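Long-range contacts in putative solute-binding component of ABC transporter (Clostridium phytofermentans, PDB 4YS6), which probably binds carbohydrate for uptake by an ABC transporter and is captured here with beta-D-glucose: residues C93-D104 with I118-M128; K37-L48 with G66-N76. One frame throughout, in Å; residues are numbered along the deposited sequence.

Interaction 1. Residues C93-D104 with I118-M128. With BGC (beta-D-glucopyranose), chain D.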
loop_
_atom_site.group_PDB
_atom_site.type_symbol
_atom_site.label_atom_id
_atom_site.label_comp_id
_atom_site.label_asym_id
_atom_site.label_seq_id
_atom_site.Cartn_x
_atom_site.Cartn_y
_atom_site.Cartn_z
ATOM N N CYS A 93 -5.305 -9.916 25.328
ATOM C CA CYS A 93 -4.745 -10.404 24.071
ATOM C C CYS A 93 -3.338 -10.917 24.339
ATOM O O CYS A 93 -2.570 -10.294 25.073
ATOM C CB CYS A 93 -4.721 -9.312 23.007
ATOM S SG CYS A 93 -6.350 -8.946 22.256
ATOM N N LYS A 94 -3.016 -12.067 23.754
ATOM C CA LYS A 94 -1.742 -12.738 23.986
ATOM C C LYS A 94 -0.721 -12.453 22.881
ATOM O O LYS A 94 0.451 -12.749 23.035
ATOM C CB LYS A 94 -1.961 -14.252 24.100
ATOM C CG LYS A 94 -2.866 -14.667 25.247
ATOM C CD LYS A 94 -2.163 -14.503 26.582
ATOM C CE LYS A 94 -3.068 -14.868 27.747
ATOM N NZ LYS A 94 -4.160 -13.866 27.935
ATOM N N LEU A 95 -1.191 -11.867 21.784
ATOM C CA LEU A 95 -0.390 -11.563 20.605
ATOM C C LEU A 95 -1.117 -10.437 19.875
ATOM O O LEU A 95 -2.365 -10.417 19.830
ATOM C CB LEU A 95 -0.224 -12.795 19.696
ATOM C CG LEU A 95 0.679 -12.712 18.466
ATOM C CD1 LEU A 95 1.261 -14.097 18.138
ATOM C CD2 LEU A 95 -0.043 -12.147 17.227
ATOM N N LEU A 96 -0.347 -9.506 19.308
ATOM C CA LEU A 96 -0.914 -8.386 18.558
ATOM C C LEU A 96 -0.471 -8.418 17.109
ATOM O O LEU A 96 0.721 -8.516 16.819
ATOM C CB LEU A 96 -0.501 -7.060 19.175
ATOM C CG LEU A 96 -0.922 -6.868 20.632
ATOM C CD1 LEU A 96 -0.144 -5.705 21.260
ATOM C CD2 LEU A 96 -2.418 -6.615 20.694
ATOM N N VAL A 97 -1.448 -8.334 16.218
ATOM C CA VAL A 97 -1.209 -8.154 14.801
ATOM C C VAL A 97 -1.611 -6.734 14.469
ATOM O O VAL A 97 -2.797 -6.393 14.589
ATOM C CB VAL A 97 -2.013 -9.141 13.967
ATOM C CG1 VAL A 97 -1.795 -8.870 12.487
ATOM C CG2 VAL A 97 -1.627 -10.573 14.328
ATOM N N ILE A 98 -0.648 -5.894 14.062
ATOM C CA ILE A 98 -0.909 -4.462 13.942
ATOM C C ILE A 98 -0.545 -3.913 12.596
ATOM O O ILE A 98 0.602 -4.002 12.172
ATOM C CB ILE A 98 -0.138 -3.642 15.020
ATOM C CG1 ILE A 98 -0.571 -4.075 16.413
ATOM C CG2 ILE A 98 -0.358 -2.150 14.829
ATOM C CD1 ILE A 98 0.280 -3.548 17.473
ATOM N N ALA A 99 -1.540 -3.328 11.932
ATOM C CA ALA A 99 -1.339 -2.565 10.713
ATOM C C ALA A 99 -1.405 -1.080 11.092
ATOM O O ALA A 99 -2.484 -0.511 11.244
ATOM C CB ALA A 99 -2.380 -2.914 9.678
ATOM N N SER A 100 -0.245 -0.482 11.307
ATOM C CA SER A 100 -0.149 0.838 11.912
ATOM C C SER A 100 -0.514 1.955 10.950
ATOM O O SER A 100 -0.282 1.861 9.743
ATOM C CB SER A 100 1.270 1.055 12.448
ATOM O OG SER A 100 2.203 1.028 11.407
ATOM N N ILE A 101 -1.105 3.018 11.488
ATOM C CA ILE A 101 -1.388 4.210 10.697
ATOM C C ILE A 101 -0.088 4.947 10.456
ATOM O O ILE A 101 0.279 5.226 9.308
ATOM C CB ILE A 101 -2.393 5.114 11.398
ATOM C CG1 ILE A 101 -3.731 4.378 11.567
ATOM C CG2 ILE A 101 -2.639 6.381 10.587
ATOM C CD1 ILE A 101 -4.618 5.013 12.563
ATOM N N GLU A 102 0.606 5.242 11.553
ATOM C CA GLU A 102 1.896 5.913 11.515
ATOM C C GLU A 102 2.934 4.987 12.139
ATOM O O GLU A 102 2.818 4.620 13.297
ATOM C CB GLU A 102 1.850 7.242 12.265
ATOM C CG GLU A 102 1.093 8.320 11.518
ATOM C CD GLU A 102 1.150 9.672 12.218
ATOM O OE1 GLU A 102 1.923 9.814 13.192
ATOM O OE2 GLU A 102 0.418 10.592 11.787
ATOM N N GLY A 103 3.942 4.622 11.360
ATOM C CA GLY A 103 4.911 3.617 11.788
ATOM C C GLY A 103 5.661 3.901 13.075
ATOM O O GLY A 103 6.013 2.967 13.796
ATOM N N ASP A 104 5.914 5.167 13.378
ATOM C CA ASP A 104 6.665 5.506 14.606
ATOM C C ASP A 104 5.805 5.983 15.792
ATOM O O ASP A 104 6.338 6.484 16.775
ATOM C CB ASP A 104 7.730 6.562 14.274
ATOM C CG ASP A 104 7.146 7.843 13.704
ATOM O OD1 ASP A 104 5.935 7.881 13.401
ATOM O OD2 ASP A 104 7.920 8.811 13.537
ATOM N N ILE A 118 4.047 -10.105 25.227
ATOM C CA ILE A 118 3.125 -10.191 24.101
ATOM C C ILE A 118 3.873 -9.952 22.799
ATOM O O ILE A 118 4.423 -8.868 22.588
ATOM C CB ILE A 118 1.992 -9.158 24.247
ATOM C CG1 ILE A 118 1.152 -9.459 25.482
ATOM C CG2 ILE A 118 1.086 -9.156 23.014
ATOM C CD1 ILE A 118 0.244 -8.325 25.865
ATOM N N SER A 119 3.902 -10.953 21.920
ATOM C CA SER A 119 4.543 -10.793 20.612
ATOM C C SER A 119 3.774 -9.852 19.707
ATOM O O SER A 119 2.550 -9.777 19.789
ATOM C CB SER A 119 4.696 -12.144 19.933
ATOM O OG SER A 119 5.582 -12.951 20.689
ATOM N N VAL A 120 4.508 -9.146 18.843
ATOM C CA VAL A 120 3.938 -8.179 17.914
ATOM C C VAL A 120 4.321 -8.507 16.487
ATOM O O VAL A 120 5.504 -8.584 16.140
ATOM C CB VAL A 120 4.408 -6.743 18.248
ATOM C CG1 VAL A 120 3.966 -5.763 17.182
ATOM C CG2 VAL A 120 3.884 -6.341 19.623
ATOM N N ILE A 121 3.307 -8.680 15.655
ATOM C CA ILE A 121 3.526 -8.867 14.225
ATOM C C ILE A 121 3.103 -7.580 13.540
ATOM O O ILE A 121 1.967 -7.126 13.686
ATOM C CB ILE A 121 2.732 -10.084 13.670
ATOM C CG1 ILE A 121 3.184 -11.379 14.351
ATOM C CG2 ILE A 121 2.917 -10.201 12.183
ATOM C CD1 ILE A 121 2.343 -12.575 14.015
ATOM N N ALA A 122 4.034 -6.971 12.820
ATOM C CA ALA A 122 3.720 -5.816 11.969
ATOM C C ALA A 122 3.064 -6.344 10.715
ATOM O O ALA A 122 3.652 -7.162 10.002
ATOM C CB ALA A 122 4.949 -5.054 11.619
ATOM N N TYR A 123 1.847 -5.879 10.454
ATOM C CA TYR A 123 1.039 -6.332 9.345
ATOM C C TYR A 123 1.090 -5.303 8.227
ATOM O O TYR A 123 0.608 -4.186 8.404
ATOM C CB TYR A 123 -0.428 -6.533 9.785
ATOM C CG TYR A 123 -1.305 -7.146 8.722
ATOM C CD1 TYR A 123 -1.856 -6.375 7.713
ATOM C CD2 TYR A 123 -1.577 -8.499 8.736
ATOM C CE1 TYR A 123 -2.644 -6.952 6.720
ATOM C CE2 TYR A 123 -2.350 -9.088 7.768
ATOM C CZ TYR A 123 -2.884 -8.326 6.767
ATOM O OH TYR A 123 -3.663 -8.937 5.816
ATOM N N ASP A 124 1.677 -5.716 7.101
ATOM C CA ASP A 124 1.797 -4.973 5.847
ATOM C C ASP A 124 2.718 -3.762 5.904
ATOM O O ASP A 124 3.576 -3.612 5.011
ATOM C CB ASP A 124 0.450 -4.528 5.314
ATOM C CG ASP A 124 0.554 -4.084 3.876
ATOM O OD1 ASP A 124 0.487 -4.946 2.958
ATOM O OD2 ASP A 124 0.807 -2.884 3.662
ATOM N N ARG A 125 2.530 -2.918 6.915
ATOM C CA ARG A 125 3.370 -1.749 7.168
ATOM C C ARG A 125 4.335 -2.011 8.300
ATOM O O ARG A 125 3.960 -2.585 9.314
ATOM C CB ARG A 125 2.506 -0.549 7.536
ATOM C CG ARG A 125 1.504 -0.199 6.436
ATOM C CD ARG A 125 0.464 0.758 6.970
ATOM N NE ARG A 125 -0.400 1.269 5.893
ATOM C CZ ARG A 125 -1.382 2.152 6.075
ATOM N NH1 ARG A 125 -1.669 2.599 7.280
ATOM N NH2 ARG A 125 -2.085 2.592 5.042
ATOM N N LEU A 126 5.576 -1.586 8.154
ATOM C CA LEU A 126 6.552 -1.848 9.189
ATOM C C LEU A 126 6.406 -0.845 10.361
ATOM O O LEU A 126 6.216 0.354 10.162
ATOM C CB LEU A 126 7.951 -1.823 8.585
ATOM C CG LEU A 126 9.099 -2.241 9.500
ATOM C CD1 LEU A 126 8.937 -3.654 10.014
ATOM C CD2 LEU A 126 10.443 -2.054 8.793
ATOM N N ILE A 127 6.485 -1.367 11.580
ATOM C CA ILE A 127 6.467 -0.560 12.805
ATOM C C ILE A 127 7.897 -0.149 13.110
ATOM O O ILE A 127 8.785 -1.002 13.137
ATOM C CB ILE A 127 5.848 -1.352 13.966
ATOM C CG1 ILE A 127 4.353 -1.565 13.697
ATOM C CG2 ILE A 127 6.067 -0.650 15.302
ATOM C CD1 ILE A 127 3.710 -2.604 14.581
HETATM N N MSE A 128 8.115 1.158 13.270
HETATM C CA MSE A 128 9.444 1.764 13.272
HETATM C C MSE A 128 9.931 2.158 14.669
HETATM O O MSE A 128 9.128 2.489 15.551
HETATM C CB MSE A 128 9.456 3.026 12.370
HETATM C CG MSE A 128 8.886 2.890 11.000
HETATM SE SE MSE A 128 9.761 1.499 9.956
HETATM C CE MSE A 128 11.445 2.439 9.614
HETATM C C2 BGC D . -0.423 -0.573 1.548
HETATM C C3 BGC D . -1.141 -0.331 0.260
HETATM C C4 BGC D . -2.312 0.545 0.418
HETATM C C5 BGC D . -1.984 1.818 1.135
HETATM C C6 BGC D . -3.196 2.646 1.508
HETATM C C1 BGC D . 0.025 0.776 2.145
HETATM O O1 BGC D . 0.632 0.644 3.274
HETATM O O2 BGC D . 0.721 -1.386 1.323
HETATM O O3 BGC D . -1.534 -1.658 -0.257
HETATM O O4 BGC D . -2.849 0.949 -0.866
HETATM O O5 BGC D . -1.294 1.465 2.372
HETATM O O6 BGC D . -4.218 1.856 2.094
HETATM O O HOH W 1 2.649 -13.567 22.015
HETATM O O HOH W 2 2.165 -1.964 11.178
#
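Strands 95-98 and 119-123 run parallel, 14° apart, with axes approaching to 4.8 Å, and Leu96 and Ile98 bond through their backbones to Ser119, Ile121 and Tyr123. With helix 107-115 between them they form a beta-alpha-beta unit of the periplasmic binding protein fold, in which loops at the C-terminal ends of the parallel strands contribute to the ligand site. On the face carrying Leu96 and Ile98, packed against helices 78-90 and 107-115, Ile118 lays its CG2 branch 3.9 Å from CG of Leu96. Further along, Ile127 crosses Ile98 at about a right angle, its CD1 tip resting near the branch carbon CB. On the opposite face, with Leu95 and Ile121, CG of Tyr123 stands anti to the backbone N (chi1 -174°), which brings the ring obliquely beside Val97, CD2 lying 3.8 Å from CG1; the tyrosine hydroxyl is hydrogen-bonded to Asp54. Beyond the strands a water bridges the chains with three bonds, donating to Ile98 O and Arg125 O and accepting from Ser100 N. Met128 N regains a direct link to Gly103 O at 2.8 Å. The turn after strand 119-123 meets the sugar: Asp124 OD2 accepts from glucose O2, while Asp124 OD1 forms a salt bridge with Arg50. Arg125 reaches out extended from CG to NE. Its guanidinium is gripped at the edge, NH1 donating to Ser100 O in the guanidinium plane at 171°. Arg125 NE donates to glucose O1 at 2.9 Å. Arg125 NH2 completes the grip on ring oxygen O5, 3.0 Å away.

Interaction 2. Residues K37-L48 with G66-N76. With NA (sodium ion), chain G.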
loop_
_atom_site.group_PDB
_atom_site.type_symbol
_atom_site.label_atom_id
_atom_site.label_comp_id
_atom_site.label_asym_id
_atom_site.label_seq_id
_atom_site.Cartn_x
_atom_site.Cartn_y
_atom_site.Cartn_z
ATOM N N LYS A 37 -6.062 -17.801 24.233
ATOM C CA LYS A 37 -5.891 -17.869 22.782
ATOM C C LYS A 37 -6.512 -16.653 22.089
ATOM O O LYS A 37 -6.974 -16.751 20.961
ATOM C CB LYS A 37 -6.503 -19.164 22.229
ATOM C CG LYS A 37 -5.647 -20.419 22.463
ATOM C CD LYS A 37 -4.398 -20.429 21.573
ATOM C CE LYS A 37 -3.544 -21.674 21.774
ATOM N NZ LYS A 37 -2.907 -21.715 23.117
ATOM N N LEU A 38 -6.504 -15.509 22.766
ATOM C CA LEU A 38 -7.009 -14.265 22.202
ATOM C C LEU A 38 -5.925 -13.510 21.449
ATOM O O LEU A 38 -4.834 -13.282 21.965
ATOM C CB LEU A 38 -7.580 -13.371 23.302
ATOM C CG LEU A 38 -8.129 -12.012 22.870
ATOM C CD1 LEU A 38 -9.270 -12.141 21.862
ATOM C CD2 LEU A 38 -8.593 -11.243 24.107
ATOM N N VAL A 39 -6.249 -13.125 20.226
ATOM C CA VAL A 39 -5.341 -12.385 19.359
ATOM C C VAL A 39 -5.971 -11.058 19.006
ATOM O O VAL A 39 -7.138 -11.009 18.595
ATOM C CB VAL A 39 -5.044 -13.179 18.079
ATOM C CG1 VAL A 39 -4.160 -12.385 17.115
ATOM C CG2 VAL A 39 -4.400 -14.478 18.450
ATOM N N GLY A 40 -5.206 -9.974 19.158
ATOM C CA GLY A 40 -5.701 -8.665 18.805
ATOM C C GLY A 40 -5.270 -8.329 17.392
ATOM O O GLY A 40 -4.137 -8.612 16.994
ATOM N N VAL A 41 -6.175 -7.723 16.636
ATOM C CA VAL A 41 -5.889 -7.343 15.265
ATOM C C VAL A 41 -6.298 -5.905 15.084
ATOM O O VAL A 41 -7.485 -5.573 15.214
ATOM C CB VAL A 41 -6.639 -8.232 14.242
ATOM C CG1 VAL A 41 -6.250 -7.851 12.805
ATOM C CG2 VAL A 41 -6.354 -9.724 14.502
ATOM N N ALA A 42 -5.306 -5.049 14.836
ATOM C CA ALA A 42 -5.532 -3.620 14.746
ATOM C C ALA A 42 -5.338 -3.143 13.307
ATOM O O ALA A 42 -4.230 -3.213 12.769
ATOM C CB ALA A 42 -4.593 -2.871 15.679
HETATM N N MSE A 43 -6.410 -2.645 12.699
HETATM C CA MSE A 43 -6.379 -2.180 11.306
HETATM C C MSE A 43 -6.529 -0.653 11.265
HETATM O O MSE A 43 -7.105 -0.067 12.185
HETATM C CB MSE A 43 -7.500 -2.848 10.488
HETATM C CG MSE A 43 -7.393 -4.368 10.381
HETATM SE SE MSE A 43 -6.009 -4.790 9.093
HETATM C CE MSE A 43 -4.978 -6.066 10.128
ATOM N N PRO A 44 -5.990 -0.003 10.226
ATOM C CA PRO A 44 -5.947 1.468 10.264
ATOM C C PRO A 44 -7.271 2.172 10.023
ATOM O O PRO A 44 -7.587 3.104 10.760
ATOM C CB PRO A 44 -4.954 1.830 9.146
ATOM C CG PRO A 44 -4.934 0.633 8.241
ATOM C CD PRO A 44 -5.173 -0.547 9.132
ATOM N N THR A 45 -8.036 1.723 9.038
ATOM C CA THR A 45 -9.266 2.388 8.673
ATOM C C THR A 45 -10.058 1.502 7.743
ATOM O O THR A 45 -9.482 0.663 7.072
ATOM C CB THR A 45 -8.989 3.723 7.990
ATOM O OG1 THR A 45 -10.218 4.354 7.659
ATOM C CG2 THR A 45 -8.178 3.514 6.709
ATOM N N LYS A 46 -11.375 1.701 7.710
ATOM C CA LYS A 46 -12.247 1.060 6.720
ATOM C C LYS A 46 -12.416 1.905 5.463
ATOM O O LYS A 46 -13.020 1.449 4.488
ATOM C CB LYS A 46 -13.632 0.802 7.326
ATOM C CG LYS A 46 -13.644 -0.287 8.364
ATOM C CD LYS A 46 -15.065 -0.512 8.872
ATOM C CE LYS A 46 -15.093 -1.596 9.938
ATOM N NZ LYS A 46 -16.439 -1.760 10.556
ATOM N N ASP A 47 -11.869 3.118 5.468
ATOM C CA ASP A 47 -12.126 4.087 4.386
ATOM C C ASP A 47 -11.140 3.894 3.237
ATOM O O ASP A 47 -11.294 4.479 2.172
ATOM C CB ASP A 47 -12.047 5.522 4.904
ATOM C CG ASP A 47 -13.171 5.857 5.888
ATOM O OD1 ASP A 47 -14.329 5.440 5.652
ATOM O OD2 ASP A 47 -12.891 6.534 6.901
ATOM N N LEU A 48 -10.119 3.074 3.466
ATOM C CA LEU A 48 -9.203 2.634 2.428
ATOM C C LEU A 48 -9.524 1.157 2.233
ATOM O O LEU A 48 -9.529 0.386 3.190
ATOM C CB LEU A 48 -7.759 2.863 2.847
ATOM C CG LEU A 48 -7.346 4.333 2.974
ATOM C CD1 LEU A 48 -6.052 4.490 3.706
ATOM C CD2 LEU A 48 -7.242 4.970 1.611
ATOM N N GLY A 66 -8.467 -21.658 15.486
ATOM C CA GLY A 66 -8.780 -21.890 16.883
ATOM C C GLY A 66 -8.581 -20.730 17.833
ATOM O O GLY A 66 -8.681 -20.911 19.041
ATOM N N TYR A 67 -8.311 -19.544 17.303
ATOM C CA TYR A 67 -8.129 -18.380 18.145
ATOM C C TYR A 67 -9.410 -17.587 18.322
ATOM O O TYR A 67 -10.343 -17.698 17.521
ATOM C CB TYR A 67 -7.036 -17.478 17.566
ATOM C CG TYR A 67 -5.728 -18.197 17.440
ATOM C CD1 TYR A 67 -4.876 -18.313 18.530
ATOM C CD2 TYR A 67 -5.351 -18.790 16.245
ATOM C CE1 TYR A 67 -3.679 -18.981 18.417
ATOM C CE2 TYR A 67 -4.163 -19.468 16.132
ATOM C CZ TYR A 67 -3.330 -19.555 17.221
ATOM O OH TYR A 67 -2.139 -20.227 17.122
ATOM N N GLU A 68 -9.457 -16.831 19.413
ATOM C CA GLU A 68 -10.450 -15.785 19.606
ATOM C C GLU A 68 -9.818 -14.500 19.088
ATOM O O GLU A 68 -8.583 -14.356 19.096
ATOM C CB GLU A 68 -10.868 -15.643 21.069
ATOM C CG GLU A 68 -11.593 -16.851 21.647
ATOM C CD GLU A 68 -13.009 -17.007 21.109
ATOM O OE1 GLU A 68 -13.422 -16.194 20.249
ATOM O OE2 GLU A 68 -13.715 -17.943 21.552
ATOM N N VAL A 69 -10.649 -13.593 18.595
ATOM C CA VAL A 69 -10.148 -12.415 17.884
ATOM C C VAL A 69 -10.771 -11.123 18.372
ATOM O O VAL A 69 -11.980 -11.032 18.523
ATOM C CB VAL A 69 -10.412 -12.523 16.377
ATOM C CG1 VAL A 69 -9.873 -11.314 15.650
ATOM C CG2 VAL A 69 -9.777 -13.780 15.823
ATOM N N ASP A 70 -9.924 -10.124 18.599
ATOM C CA ASP A 70 -10.363 -8.763 18.901
ATOM C C ASP A 70 -9.907 -7.872 17.753
ATOM O O ASP A 70 -8.755 -7.428 17.722
ATOM C CB ASP A 70 -9.782 -8.295 20.228
ATOM C CG ASP A 70 -10.258 -6.894 20.631
ATOM O OD1 ASP A 70 -11.099 -6.298 19.927
ATOM O OD2 ASP A 70 -9.794 -6.402 21.676
ATOM N N LEU A 71 -10.803 -7.674 16.790
ATOM C CA LEU A 71 -10.520 -6.884 15.586
ATOM C C LEU A 71 -11.066 -5.466 15.720
ATOM O O LEU A 71 -12.250 -5.276 15.991
ATOM C CB LEU A 71 -11.127 -7.560 14.365
ATOM C CG LEU A 71 -11.133 -6.770 13.062
ATOM C CD1 LEU A 71 -9.707 -6.545 12.576
ATOM C CD2 LEU A 71 -11.951 -7.493 12.013
ATOM N N GLN A 72 -10.213 -4.463 15.546
ATOM C CA GLN A 72 -10.658 -3.079 15.632
ATOM C C GLN A 72 -10.034 -2.245 14.533
ATOM O O GLN A 72 -8.891 -2.496 14.111
ATOM C CB GLN A 72 -10.328 -2.481 16.999
ATOM C CG GLN A 72 -11.038 -3.189 18.141
ATOM C CD GLN A 72 -10.826 -2.502 19.470
ATOM O OE1 GLN A 72 -11.161 -1.334 19.626
ATOM N NE2 GLN A 72 -10.264 -3.226 20.436
ATOM N N TYR A 73 -10.821 -1.279 14.064
ATOM C CA TYR A 73 -10.415 -0.314 13.041
ATOM C C TYR A 73 -10.357 1.078 13.649
ATOM O O TYR A 73 -11.246 1.453 14.417
ATOM C CB TYR A 73 -11.389 -0.281 11.866
ATOM C CG TYR A 73 -11.365 -1.518 11.011
ATOM C CD1 TYR A 73 -12.055 -2.652 11.393
ATOM C CD2 TYR A 73 -10.648 -1.542 9.835
ATOM C CE1 TYR A 73 -12.039 -3.795 10.610
ATOM C CE2 TYR A 73 -10.620 -2.675 9.038
ATOM C CZ TYR A 73 -11.304 -3.797 9.435
ATOM O OH TYR A 73 -11.294 -4.935 8.667
ATOM N N ALA A 74 -9.365 1.870 13.245
ATOM C CA ALA A 74 -9.078 3.129 13.935
ATOM C C ALA A 74 -9.433 4.438 13.198
ATOM O O ALA A 74 -9.076 5.512 13.660
ATOM C CB ALA A 74 -7.614 3.154 14.302
ATOM N N SER A 75 -10.133 4.338 12.071
ATOM C CA SER A 75 -10.538 5.521 11.302
ATOM C C SER A 75 -9.362 6.420 10.948
ATOM O O SER A 75 -9.506 7.628 10.819
ATOM C CB SER A 75 -11.582 6.327 12.061
ATOM O OG SER A 75 -12.258 7.195 11.173
ATOM N N ASN A 76 -8.194 5.816 10.762
ATOM C CA ASN A 76 -6.967 6.559 10.430
ATOM C C ASN A 76 -6.609 7.636 11.457
ATOM O O ASN A 76 -5.900 8.612 11.155
ATOM C CB ASN A 76 -7.081 7.177 9.017
ATOM C CG ASN A 76 -6.205 6.481 7.995
ATOM O OD1 ASN A 76 -5.669 5.404 8.244
ATOM N ND2 ASN A 76 -6.080 7.089 6.817
HETATM NA NA NA G . -9.464 10.020 10.661
HETATM O O HOH W 3 -11.282 8.972 9.568
HETATM O O HOH W 4 -7.712 10.992 9.858
HETATM O O HOH W 5 -11.626 10.189 11.976
#
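Tyr73 is clasped between two side chains of residues 37-48. Lys46 crosses one face of the ring at about a right angle, its chain extended beyond CG: CG makes a CH-pi contact 3.8 Å from the ring centroid, and CE lies over the same face, 3.5 Å from CD1. Met43, a selenomethionine here, runs alongside the tyrosine; its CG lies over the opposite face, while its CB, the closer atom, comes 3.4 Å from CE2 of Tyr73. Thr45 O approaches the ring edge, and this buried carbonyl has no hydrogen-bonding partner in the model.

On the sheet face that carries Val41, Met43 and Tyr73, Leu71 sends CD1 to within 3.7 Å of Val41 CG1 and also against Met43 CG. At the far end, CD of the bent Lys37 chain meets Tyr67 CE1 obliquely. These groups are positioned by a parallel ladder between strands 38-43 and 68-73, inclined at 20°, with helix 50-64 completing the beta-alpha-beta crossover; Val41 and Val69 both pack on Leu62 of that helix. The hydroxyl of Tyr73 bonds to Trp51 O, fixing the far end of the ring.

Past the strands, Pro44 O accepts a 2.8 Å bond from Asn76 N. Thr45 OG1, anti to the backbone N (chi1 -179°), accepts from Asp47 N in an ST turn, while Thr45 CG2 touches Asn76 OD1. Just before Asn76, Ser75 O binds a sodium ion at 2.4 Å.

The contact thus changes character along its length. Apolar packing and a regular ladder fix the strands, whereas the sodium takes a backbone carbonyl, Asp77 OD1 and three waters, an all-oxygen set that suits a hard cation beside the exposed Ser75.

In the fold
Both contacts are parallel strand pairs from successive beta-alpha-beta units of one sheet, and they meet where strand 38-43 lies beside strand 95-98: Val97 N is 2.8 Å from Gly40 O, and Ala99 N is the same distance from Ala42 O, both probable hydrogen bonds. Interaction 1 occupies the buried middle of the sheet, with mainly apolar side chains on both faces. Interaction 2 includes the outermost strand 68-73, which brings in Glu68 and Asp70, while Lys37 and Lys46 join from either side of strand 38-43. Their loops differ too. Those of interaction 1 bring charged groups directly to the glucose, whereas those of interaction 2 hold a sodium ion and add Leu48 to the sugar pocket.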